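Local coordinates for protein alpha-glucosidase (Bacteroides thetaiotaomicron, PDB 5XFM) that probably hydrolyses beta-L-arabinopyranosides and alpha-galactosides, as a bifunctional, calcium-binding enzyme of glycoside hydrolase family 97, at residues A[26-31]-A[40-45]; A[48-53]-A[144-149]. The protein carries 1 engineered substitution. One frame throughout, in Å; residues are numbered along the deposited sequence.

Strand 26-31 pairs first with strand 17-20 and then, past a short connection, with strand 39-44; interaction 1 is this second pairing, and it closes a beta hairpin. The chain turns again at once, and strand 47-59 lies along the other edge of 39-44, with Y40 O near S53 N and V42 O near M49 N. Interaction 2 comes later in series: some ninety residues, much of them strand, run out and return before 144-149 reaches the far side of 48-53. One contact is thus local, the other long-range. Together they set neighbouring strands of one antiparallel sheet in the N-terminal region, and the Y40 hydroxyl, bonded to G145 O, links them directly.

Interaction 1 of 2, residues A[26-31]-A[40-45]; sequences LQLAVF and YSVSYN
L28 and V42 face each other at the middle of an antiparallel beta hairpin, in a non-hydrogen-bonded pair, and their side chains belong to the buried face of the sheet. The hairpin is part of the N-terminal domain, consistent with a galactose mutarotase-like beta-sandwich. Branched and aromatic residues fill the buried face. L26 lays CD2 against V42 CG1 at 3.8 Å, while its CB meets the Y44 ring at CD2, the two side chains crossing at about a right angle. Further along, L28 CD1 touches both Y40 CD2, at 4.0 Å, and V42 CG2. The L28 branch is carried there because CG stands anti to the backbone N (chi1 -179°). Strand 256-266 covers this layer, touching L26, Y40 and Y44, and the Y40 hydroxyl is bonded to G145 O.

The opposite face, with Q27, A29, S41 and S43, is partly exposed, and small or polar residues suit it: S43 OG merely rests on Q27 CB at 3.6 Å, and the Q27 amide leads away to bond E24 O. Between the faces, two hydrogen-bonded pairs, Q27 with S43 and A29 with S41, fasten the backbones by four bonds of equal length; Q27 N to S43 O, 2.9 Å, is nearly straight at 175°. At the end of the hairpin the F31 ring folds back over the partly exposed face, its edge toward the serine, with CE1 3.4 Å from S41 OG in the ring plane.

Interaction 2 of 2, residues A[48-53]-A[144-149]; sequences TMLEKS and TGFRFP
S53 OG is gripped from two strands: it accepts the backbone N-H of R147 at 2.8 Å, close to straight (164°), and gives its own proton to E51 O at 2.7 Å. With OG beside its own backbone N (chi1 -58°), the hydroxyl can serve both, and serine suits the place because it is short enough to fit at a corner of the chain while acting as donor and acceptor. Losing the hydroxyl to an alanine here is likely to leave the R147 N-H and E51 O without their shared mate and let the corner shift against the strand.

R147 adds a second hold. Its chain bends at chi3 (-54°), bringing NE to K52 O at 2.9 Å; the carbonyl meets the edge of the guanidinium in its plane, and NE lies nearly along the C=O axis. The far nitrogens serve other partners, with NH2 in a salt bridge to E228. E51 N to R147 O is a bent bond, the donor above the carbonyl plane.

Among the apolar groups, L50 CD2 lies 4.0 Å from F146 CD2, at the edge of that ring, the two side chains side by side. The P149 ring carbon CD rests against the carbonyl oxygen M49 O at 3.2 Å. M49 and L50 both face V42, forming a classic beta bulge. L50, F146 and F148 pack onto strand 206-212, strand 256-266 also touches L50 and F146, and strand 39-44 borders the corner through Y40.

Interaction 1 of 2, residues A[26-31]-A[40-45]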
ATOM      1  N   LEU A  26      11.419 -21.894   5.523  1.00 26.46           N
ATOM      2  CA  LEU A  26      10.442 -21.797   4.458  1.00 24.85           C
ATOM      3  C   LEU A  26      10.848 -22.752   3.341  1.00 23.85           C
ATOM      4  O   LEU A  26      11.981 -22.704   2.857  1.00 26.64           O
ATOM      5  CB  LEU A  26      10.348 -20.351   3.963  1.00 23.94           C
ATOM      6  CG  LEU A  26       9.129 -19.831   3.192  1.00 31.43           C
ATOM      7  CD1 LEU A  26       9.396 -18.399   2.747  1.00 23.95           C
ATOM      8  CD2 LEU A  26       8.730 -20.697   2.006  1.00 30.89           C
ATOM      9  N   GLN A  27       9.936 -23.635   2.947  1.00 21.16           N
ATOM     10  CA  GLN A  27      10.217 -24.570   1.862  1.00 24.99           C
ATOM     11  C   GLN A  27       9.107 -24.565   0.815  1.00 21.15           C
ATOM     12  O   GLN A  27       7.925 -24.541   1.144  1.00 20.11           O
ATOM     13  CB  GLN A  27      10.439 -25.986   2.409  1.00 23.27           C
ATOM     14  CG  GLN A  27      11.625 -26.075   3.366  1.00 23.01           C
ATOM     15  CD  GLN A  27      11.956 -27.495   3.784  1.00 30.91           C
ATOM     16  OE1 GLN A  27      11.529 -28.460   3.148  1.00 29.69           O
ATOM     17  NE2 GLN A  27      12.746 -27.628   4.847  1.00 25.46           N
ATOM     18  N   LEU A  28       9.506 -24.559  -0.451  1.00 22.15           N
ATOM     19  CA  LEU A  28       8.569 -24.577  -1.566  1.00 20.40           C
ATOM     20  C   LEU A  28       8.847 -25.799  -2.435  1.00 19.06           C
ATOM     21  O   LEU A  28       9.987 -26.037  -2.830  1.00 21.14           O
ATOM     22  CB  LEU A  28       8.690 -23.287  -2.392  1.00 18.32           C
ATOM     23  CG  LEU A  28       7.748 -23.125  -3.590  1.00 20.39           C
ATOM     24  CD1 LEU A  28       7.326 -21.682  -3.719  1.00 24.13           C
ATOM     25  CD2 LEU A  28       8.376 -23.596  -4.893  1.00 21.90           C
ATOM     26  N   ALA A  29       7.806 -26.563  -2.744  1.00 20.31           N
ATOM     27  CA  ALA A  29       7.972 -27.771  -3.543  1.00 23.13           C
ATOM     28  C   ALA A  29       7.214 -27.671  -4.856  1.00 23.04           C
ATOM     29  O   ALA A  29       6.115 -27.122  -4.905  1.00 20.91           O
ATOM     30  CB  ALA A  29       7.518 -28.984  -2.760  1.00 23.29           C
ATOM     31  N   VAL A  30       7.794 -28.224  -5.915  1.00 22.82           N
ATOM     32  CA  VAL A  30       7.195 -28.120  -7.238  1.00 21.82           C
ATOM     33  C   VAL A  30       6.752 -29.472  -7.785  1.00 20.45           C
ATOM     34  O   VAL A  30       7.497 -30.451  -7.743  1.00 25.77           O
ATOM     35  CB  VAL A  30       8.180 -27.457  -8.240  1.00 22.90           C
ATOM     36  CG1 VAL A  30       7.541 -27.300  -9.605  1.00 17.56           C
ATOM     37  CG2 VAL A  30       8.631 -26.105  -7.720  1.00 25.99           C
ATOM     38  N   PHE A  31       5.522 -29.508  -8.289  1.00 20.90           N
ATOM     39  CA  PHE A  31       4.920 -30.719  -8.824  1.00 22.37           C
ATOM     40  C   PHE A  31       4.476 -30.489 -10.260  1.00 24.77           C
ATOM     41  O   PHE A  31       3.428 -29.890 -10.503  1.00 23.35           O
ATOM     42  CB  PHE A  31       3.710 -31.157  -7.989  1.00 19.95           C
ATOM     43  CG  PHE A  31       3.984 -31.299  -6.515  1.00 18.62           C
ATOM     44  CD1 PHE A  31       3.955 -30.197  -5.675  1.00 21.71           C
ATOM     45  CD2 PHE A  31       4.227 -32.551  -5.964  1.00 27.61           C
ATOM     46  CE1 PHE A  31       4.191 -30.339  -4.312  1.00 24.02           C
ATOM     47  CE2 PHE A  31       4.462 -32.701  -4.606  1.00 22.84           C
ATOM     48  CZ  PHE A  31       4.444 -31.594  -3.779  1.00 23.47           C
ATOM     49  N   TYR A  40       2.423 -26.087  -7.004  1.00 16.73           N
ATOM     50  CA  TYR A  40       3.469 -25.921  -6.006  1.00 14.72           C
ATOM     51  C   TYR A  40       2.832 -26.013  -4.627  1.00 14.64           C
ATOM     52  O   TYR A  40       1.613 -25.937  -4.505  1.00 20.11           O
ATOM     53  CB  TYR A  40       4.192 -24.584  -6.183  1.00 20.42           C
ATOM     54  CG  TYR A  40       3.346 -23.387  -5.815  1.00 19.18           C
ATOM     55  CD1 TYR A  40       2.372 -22.916  -6.684  1.00 17.13           C
ATOM     56  CD2 TYR A  40       3.526 -22.723  -4.607  1.00 20.72           C
ATOM     57  CE1 TYR A  40       1.591 -21.826  -6.362  1.00 19.20           C
ATOM     58  CE2 TYR A  40       2.749 -21.629  -4.277  1.00 19.16           C
ATOM     59  CZ  TYR A  40       1.784 -21.188  -5.158  1.00 19.39           C
ATOM     60  OH  TYR A  40       1.003 -20.106  -4.842  1.00 21.33           O
ATOM     61  N   SER A  41       3.644 -26.213  -3.597  1.00 13.26           N
ATOM     62  CA  SER A  41       3.140 -26.166  -2.226  1.00 14.83           C
ATOM     63  C   SER A  41       4.164 -25.489  -1.324  1.00 15.92           C
ATOM     64  O   SER A  41       5.353 -25.454  -1.639  1.00 13.72           O
ATOM     65  CB  SER A  41       2.813 -27.564  -1.702  1.00 18.43           C
ATOM     66  OG  SER A  41       3.992 -28.322  -1.522  1.00 25.88           O
ATOM     67  N   VAL A  42       3.695 -24.927  -0.217  1.00 17.54           N
ATOM     68  CA  VAL A  42       4.558 -24.173   0.682  1.00 16.59           C
ATOM     69  C   VAL A  42       4.431 -24.614   2.130  1.00 18.48           C
ATOM     70  O   VAL A  42       3.328 -24.752   2.660  1.00 22.65           O
ATOM     71  CB  VAL A  42       4.265 -22.657   0.597  1.00 17.72           C
ATOM     72  CG1 VAL A  42       5.101 -21.881   1.612  1.00 16.87           C
ATOM     73  CG2 VAL A  42       4.513 -22.152  -0.815  1.00 16.17           C
ATOM     74  N   SER A  43       5.573 -24.828   2.770  1.00 19.73           N
ATOM     75  CA  SER A  43       5.604 -25.169   4.183  1.00 18.00           C
ATOM     76  C   SER A  43       6.500 -24.209   4.961  1.00 20.68           C
ATOM     77  O   SER A  43       7.433 -23.629   4.400  1.00 23.31           O
ATOM     78  CB  SER A  43       6.079 -26.613   4.359  1.00 17.89           C
ATOM     79  OG  SER A  43       7.495 -26.688   4.358  1.00 17.62           O
ATOM     80  N   TYR A  44       6.208 -24.038   6.246  1.00 22.81           N
ATOM     81  CA  TYR A  44       7.045 -23.234   7.130  1.00 20.70           C
ATOM     82  C   TYR A  44       7.208 -23.948   8.461  1.00 22.80           C
ATOM     83  O   TYR A  44       6.215 -24.284   9.105  1.00 26.01           O
ATOM     84  CB  TYR A  44       6.447 -21.840   7.350  1.00 19.92           C
ATOM     85  CG  TYR A  44       7.421 -20.891   8.011  1.00 23.40           C
ATOM     86  CD1 TYR A  44       7.501 -20.792   9.394  1.00 19.79           C
ATOM     87  CD2 TYR A  44       8.284 -20.115   7.247  1.00 20.33           C
ATOM     88  CE1 TYR A  44       8.404 -19.934   9.999  1.00 23.67           C
ATOM     89  CE2 TYR A  44       9.183 -19.261   7.838  1.00 25.19           C
ATOM     90  CZ  TYR A  44       9.244 -19.171   9.211  1.00 25.06           C
ATOM     91  OH  TYR A  44      10.154 -18.311   9.789  1.00 18.96           O
ATOM     92  N   ASN A  45       8.459 -24.144   8.880  1.00 25.63           N
ATOM     93  CA  ASN A  45       8.790 -25.003  10.025  1.00 31.95           C
ATOM     94  C   ASN A  45       8.071 -26.350  10.023  1.00 23.80           C
ATOM     95  O   ASN A  45       7.681 -26.853  11.076  1.00 32.68           O
ATOM     96  CB  ASN A  45       8.499 -24.279  11.344  1.00 28.47           C
ATOM     97  CG  ASN A  45       9.608 -23.333  11.745  1.00 34.93           C
ATOM     98  OD1 ASN A  45      10.755 -23.486  11.321  1.00 41.45           O
ATOM     99  ND2 ASN A  45       9.276 -22.347  12.569  1.00 37.53           N
TER

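Interaction 2 of 2, residues A[48-53]-A[144-149]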
ATOM      1  N   THR A  48       2.311 -27.210   6.869  1.00 25.74           N
ATOM      2  CA  THR A  48       1.748 -26.828   5.584  1.00 24.04           C
ATOM      3  C   THR A  48       1.112 -25.445   5.693  1.00 28.76           C
ATOM      4  O   THR A  48       0.232 -25.216   6.531  1.00 20.99           O
ATOM      5  CB  THR A  48       0.685 -27.845   5.099  1.00 26.27           C
ATOM      6  OG1 THR A  48       1.230 -29.171   5.120  1.00 27.71           O
ATOM      7  CG2 THR A  48       0.223 -27.513   3.684  1.00 25.44           C
ATOM      8  N   MET A  49       1.553 -24.530   4.835  1.00 23.52           N
ATOM      9  CA  MET A  49       1.036 -23.167   4.829  1.00 19.72           C
ATOM     10  C   MET A  49       0.232 -22.930   3.559  1.00 24.19           C
ATOM     11  O   MET A  49      -0.832 -22.304   3.581  1.00 18.77           O
ATOM     12  CB  MET A  49       2.185 -22.171   4.945  1.00 22.58           C
ATOM     13  CG  MET A  49       3.067 -22.420   6.152  1.00 18.72           C
ATOM     14  SD  MET A  49       2.149 -22.229   7.687  1.00 25.08           S
ATOM     15  CE  MET A  49       2.060 -20.444   7.792  1.00 22.54           C
ATOM     16  N   LEU A  50       0.750 -23.436   2.445  1.00 16.97           N
ATOM     17  CA  LEU A  50      -0.038 -23.520   1.227  1.00 20.04           C
ATOM     18  C   LEU A  50      -0.033 -24.959   0.769  1.00 22.65           C
ATOM     19  O   LEU A  50       1.024 -25.578   0.672  1.00 20.82           O
ATOM     20  CB  LEU A  50       0.528 -22.627   0.119  1.00 19.95           C
ATOM     21  CG  LEU A  50       0.208 -21.132   0.120  1.00 25.20           C
ATOM     22  CD1 LEU A  50       1.133 -20.409   1.081  1.00 21.30           C
ATOM     23  CD2 LEU A  50       0.362 -20.570  -1.289  1.00 22.43           C
ATOM     24  N   GLU A  51      -1.212 -25.509   0.523  1.00 23.10           N
ATOM     25  CA  GLU A  51      -1.287 -26.817  -0.090  1.00 23.45           C
ATOM     26  C   GLU A  51      -1.057 -26.686  -1.586  1.00 25.48           C
ATOM     27  O   GLU A  51      -0.761 -25.600  -2.088  1.00 21.36           O
ATOM     28  CB  GLU A  51      -2.608 -27.511   0.234  1.00 27.24           C
ATOM     29  CG  GLU A  51      -2.792 -27.691   1.734  1.00 35.66           C
ATOM     30  CD  GLU A  51      -4.027 -28.466   2.089  1.00 41.38           C
ATOM     31  OE1 GLU A  51      -5.102 -28.156   1.541  1.00 52.94           O
ATOM     32  OE2 GLU A  51      -3.906 -29.424   2.880  1.00 52.19           O
ATOM     33  N   LYS A  52      -1.184 -27.801  -2.290  1.00 27.23           N
ATOM     34  CA  LYS A  52      -0.918 -27.832  -3.714  1.00 24.05           C
ATOM     35  C   LYS A  52      -1.747 -26.786  -4.459  1.00 22.31           C
ATOM     36  O   LYS A  52      -2.977 -26.854  -4.528  1.00 24.49           O
ATOM     37  CB  LYS A  52      -1.188 -29.236  -4.223  1.00 22.05           C
ATOM     38  CG  LYS A  52      -0.139 -30.215  -3.700  1.00 29.85           C
ATOM     39  CD  LYS A  52      -0.417 -31.627  -4.125  1.00 32.35           C
ATOM     40  CE  LYS A  52      -0.405 -31.735  -5.619  1.00 36.92           C
ATOM     41  NZ  LYS A  52       0.127 -33.054  -6.051  1.00 44.10           N
ATOM     42  N   SER A  53      -1.031 -25.801  -4.994  1.00 22.41           N
ATOM     43  CA  SER A  53      -1.625 -24.610  -5.594  1.00 23.45           C
ATOM     44  C   SER A  53      -1.268 -24.534  -7.069  1.00 20.16           C
ATOM     45  O   SER A  53      -0.116 -24.740  -7.437  1.00 18.45           O
ATOM     46  CB  SER A  53      -1.134 -23.353  -4.875  1.00 20.65           C
ATOM     47  OG  SER A  53      -1.443 -23.385  -3.493  1.00 24.07           O
ATOM     48  N   THR A 144      -2.641 -19.522 -12.250  1.00 17.25           N
ATOM     49  CA  THR A 144      -1.917 -19.276 -10.999  1.00 15.22           C
ATOM     50  C   THR A 144      -2.848 -19.185  -9.800  1.00 16.84           C
ATOM     51  O   THR A 144      -3.797 -18.394  -9.793  1.00 17.66           O
ATOM     52  CB  THR A 144      -1.098 -17.968 -11.080  1.00 17.41           C
ATOM     53  OG1 THR A 144      -0.316 -17.955 -12.281  1.00 19.08           O
ATOM     54  CG2 THR A 144      -0.186 -17.812  -9.863  1.00 12.75           C
ATOM     55  N   GLY A 145      -2.571 -19.989  -8.781  1.00 18.40           N
ATOM     56  CA  GLY A 145      -3.466 -20.074  -7.638  1.00 20.14           C
ATOM     57  C   GLY A 145      -2.790 -20.185  -6.285  1.00 19.78           C
ATOM     58  O   GLY A 145      -1.569 -20.310  -6.179  1.00 19.99           O
ATOM     59  N   PHE A 146      -3.611 -20.095  -5.245  1.00 20.93           N
ATOM     60  CA  PHE A 146      -3.190 -20.224  -3.858  1.00 20.27           C
ATOM     61  C   PHE A 146      -4.237 -21.044  -3.098  1.00 26.96           C
ATOM     62  O   PHE A 146      -5.383 -20.608  -2.929  1.00 28.11           O
ATOM     63  CB  PHE A 146      -3.000 -18.845  -3.222  1.00 20.53           C
ATOM     64  CG  PHE A 146      -2.189 -17.903  -4.066  1.00 24.75           C
ATOM     65  CD1 PHE A 146      -2.799 -17.097  -5.014  1.00 21.86           C
ATOM     66  CD2 PHE A 146      -0.814 -17.841  -3.932  1.00 21.51           C
ATOM     67  CE1 PHE A 146      -2.053 -16.243  -5.798  1.00 24.40           C
ATOM     68  CE2 PHE A 146      -0.061 -16.986  -4.718  1.00 21.80           C
ATOM     69  CZ  PHE A 146      -0.683 -16.189  -5.650  1.00 23.57           C
ATOM     70  N   ARG A 147      -3.848 -22.243  -2.678  1.00 23.38           N
ATOM     71  CA  ARG A 147      -4.732 -23.148  -1.958  1.00 21.34           C
ATOM     72  C   ARG A 147      -4.293 -23.246  -0.501  1.00 22.21           C
ATOM     73  O   ARG A 147      -3.107 -23.365  -0.216  1.00 22.13           O
ATOM     74  CB  ARG A 147      -4.739 -24.527  -2.613  1.00 20.72           C
ATOM     75  CG  ARG A 147      -5.783 -25.459  -2.049  1.00 22.71           C
ATOM     76  CD  ARG A 147      -5.730 -26.851  -2.665  1.00 21.96           C
ATOM     77  NE  ARG A 147      -5.805 -26.871  -4.126  1.00 20.85           N
ATOM     78  CZ  ARG A 147      -6.929 -27.102  -4.803  1.00 21.15           C
ATOM     79  NH1 ARG A 147      -8.063 -27.281  -4.146  1.00 19.48           N
ATOM     80  NH2 ARG A 147      -6.934 -27.130  -6.132  1.00 18.85           N
ATOM     81  N   PHE A 148      -5.243 -23.152   0.423  1.00 23.36           N
ATOM     82  CA  PHE A 148      -4.908 -23.089   1.846  1.00 28.18           C
ATOM     83  C   PHE A 148      -5.399 -24.285   2.653  1.00 21.86           C
ATOM     84  O   PHE A 148      -6.349 -24.956   2.252  1.00 21.80           O
ATOM     85  CB  PHE A 148      -5.459 -21.798   2.457  1.00 22.55           C
ATOM     86  CG  PHE A 148      -4.848 -20.560   1.881  1.00 24.55           C
ATOM     87  CD1 PHE A 148      -3.671 -20.047   2.403  1.00 25.58           C
ATOM     88  CD2 PHE A 148      -5.440 -19.916   0.811  1.00 24.46           C
ATOM     89  CE1 PHE A 148      -3.101 -18.902   1.869  1.00 27.01           C
ATOM     90  CE2 PHE A 148      -4.874 -18.776   0.274  1.00 21.71           C
ATOM     91  CZ  PHE A 148      -3.704 -18.272   0.804  1.00 18.77           C
ATOM     92  N   PRO A 149      -4.737 -24.564   3.789  1.00 22.82           N
ATOM     93  CA  PRO A 149      -5.257 -25.601   4.687  1.00 25.11           C
ATOM     94  C   PRO A 149      -6.674 -25.291   5.141  1.00 27.06           C
ATOM     95  O   PRO A 149      -7.039 -24.132   5.329  1.00 28.61           O
ATOM     96  CB  PRO A 149      -4.284 -25.570   5.866  1.00 27.96           C
ATOM     97  CG  PRO A 149      -3.026 -25.030   5.297  1.00 32.65           C
ATOM     98  CD  PRO A 149      -3.439 -24.039   4.244  1.00 19.87           C
TER